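Tungsten-containing formylmethanofuran dehydrogenase 2 subunit C (Methanothermobacter wolfeii, PDB 5T5I) is a subunit of the tungsten-containing formylmethanofuran dehydrogenase complex, which reduces carbon dioxide onto methanofuran to give formylmethanofuran in methanogenesis. Local coordinates at residues Q119-G123 with G124-I128. Numbering follows the deposited sequence.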
loop_
_atom_site.group_PDB
_atom_site.type_symbol
_atom_site.label_atom_id
_atom_site.label_comp_id
_atom_site.label_asym_id
_atom_site.label_seq_id
_atom_site.Cartn_x
_atom_site.Cartn_y
_atom_site.Cartn_z
ATOM N N GLN C 119 25.100 26.133 -29.458
ATOM C CA GLN C 119 24.465 25.170 -30.377
ATOM C C GLN C 119 25.413 24.920 -31.556
ATOM O O GLN C 119 26.007 25.878 -32.063
ATOM C CB GLN C 119 23.146 25.730 -30.902
ATOM C CG GLN C 119 22.427 24.842 -31.958
ATOM C CD GLN C 119 21.181 25.530 -32.457
ATOM O OE1 GLN C 119 21.178 26.740 -32.677
ATOM N NE2 GLN C 119 20.073 24.808 -32.577
ATOM N N ASP C 120 25.611 23.645 -31.946
ATOM C CA ASP C 120 26.503 23.274 -33.068
ATOM C C ASP C 120 27.978 23.753 -32.923
ATOM O O ASP C 120 28.649 23.958 -33.930
ATOM C CB ASP C 120 25.939 23.785 -34.420
ATOM C CG ASP C 120 24.673 23.095 -34.850
ATOM O OD1 ASP C 120 24.634 21.855 -34.791
ATOM O OD2 ASP C 120 23.761 23.792 -35.337
ATOM N N MET C 121 28.491 23.895 -31.699
ATOM C CA MET C 121 29.864 24.371 -31.474
ATOM C C MET C 121 30.885 23.421 -32.118
ATOM O O MET C 121 30.695 22.202 -32.090
ATOM C CB MET C 121 30.124 24.495 -29.966
ATOM C CG MET C 121 31.411 25.192 -29.588
ATOM S SD MET C 121 31.504 25.294 -27.778
ATOM C CE MET C 121 32.836 26.469 -27.580
ATOM N N ARG C 122 31.931 23.992 -32.729
ATOM C CA ARG C 122 33.014 23.232 -33.371
ATOM C C ARG C 122 34.343 23.359 -32.597
ATOM O O ARG C 122 35.151 22.435 -32.643
ATOM C CB ARG C 122 33.220 23.672 -34.836
ATOM C CG ARG C 122 31.964 24.107 -35.613
ATOM C CD ARG C 122 31.461 23.094 -36.601
ATOM N NE ARG C 122 30.855 21.947 -35.923
ATOM C CZ ARG C 122 29.607 21.493 -36.084
ATOM N NH1 ARG C 122 28.775 22.082 -36.939
ATOM N NH2 ARG C 122 29.184 20.443 -35.394
ATOM N N GLY C 123 34.577 24.503 -31.955
ATOM C CA GLY C 123 35.807 24.759 -31.205
ATOM C C GLY C 123 35.763 26.034 -30.385
ATOM O O GLY C 123 34.796 26.800 -30.471
ATOM N N GLY C 124 36.811 26.254 -29.597
ATOM C CA GLY C 124 36.905 27.416 -28.723
ATOM C C GLY C 124 36.276 27.166 -27.366
ATOM O O GLY C 124 36.140 26.012 -26.934
ATOM N N GLU C 125 35.917 28.252 -26.668
ATOM C CA GLU C 125 35.392 28.180 -25.306
ATOM C C GLU C 125 34.277 29.159 -25.069
ATOM O O GLU C 125 34.350 30.295 -25.521
ATOM C CB GLU C 125 36.493 28.518 -24.273
ATOM C CG GLU C 125 37.702 27.602 -24.235
ATOM C CD GLU C 125 38.866 28.228 -23.486
ATOM O OE1 GLU C 125 38.871 28.205 -22.235
ATOM O OE2 GLU C 125 39.739 28.821 -24.158
ATOM N N ILE C 126 33.279 28.738 -24.291
ATOM C CA ILE C 126 32.167 29.561 -23.814
ATOM C C ILE C 126 32.153 29.385 -22.305
ATOM O O ILE C 126 32.186 28.250 -21.825
ATOM C CB ILE C 126 30.798 29.160 -24.421
ATOM C CG1 ILE C 126 30.804 29.391 -25.951
ATOM C CG2 ILE C 126 29.640 29.956 -23.752
ATOM C CD1 ILE C 126 29.611 28.815 -26.686
ATOM N N GLU C 127 32.090 30.488 -21.560
ATOM C CA GLU C 127 32.027 30.453 -20.099
ATOM C C GLU C 127 30.870 31.346 -19.654
ATOM O O GLU C 127 30.867 32.527 -19.976
ATOM C CB GLU C 127 33.355 30.910 -19.474
ATOM C CG GLU C 127 33.392 30.687 -17.976
ATOM C CD GLU C 127 34.779 30.691 -17.362
ATOM O OE1 GLU C 127 35.677 31.381 -17.896
ATOM O OE2 GLU C 127 34.964 29.999 -16.336
ATOM N N ILE C 128 29.854 30.768 -18.985
ATOM C CA ILE C 128 28.667 31.497 -18.512
ATOM C C ILE C 128 28.737 31.493 -16.992
ATOM O O ILE C 128 28.697 30.420 -16.394
ATOM C CB ILE C 128 27.370 30.848 -19.068
ATOM C CG1 ILE C 128 27.332 30.962 -20.620
ATOM C CG2 ILE C 128 26.108 31.488 -18.464
ATOM C CD1 ILE C 128 26.500 29.913 -21.316
#
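Met121 and Ile126 meet inside a corner of the right-handed parallel beta-helix of this subunit, where the loop 119-123 turns through two glycines into strand 125-128. The methionine side chain is fully extended, with CG anti to the backbone N (chi1 -170°), and this carries its methyl across the inside of the turn. There Met121 CE rests against the peptide that leads into the strand, 3.4 Å from Gly124 O, with Glu125 N on the other side of the same peptide bond a little farther off. Beyond it lies Ile126, an inward-facing residue of the strand: Met121 CE is 3.9 Å from Ile126 CG1. Met121 SD and Ile126 CD1 approach to 4.1 Å. The two side chains run past each other in opposite directions, a purely apolar overlap. In the solenoid, successive coils stack parallel strands, with 106-109 and 151-154 flanking 125-128. Met121 also touches Ile152 and Ile126 touches Met102, so the pair joins the apolar interior across neighbouring coils. Gly123 is nearly fully extended, while Gly124 has a positive phi (88°), a conformation that glycine takes up readily. Glu125 turns outward, in keeping with the in-out alternation of a beta strand. On the loop, Arg122 lays one guanidinium face over Asp120 O, 3.4 Å above the plane. Gln119 NE2 hydrogen-bonds the carbonyl oxygen of Ser139, a residue of the calcium site.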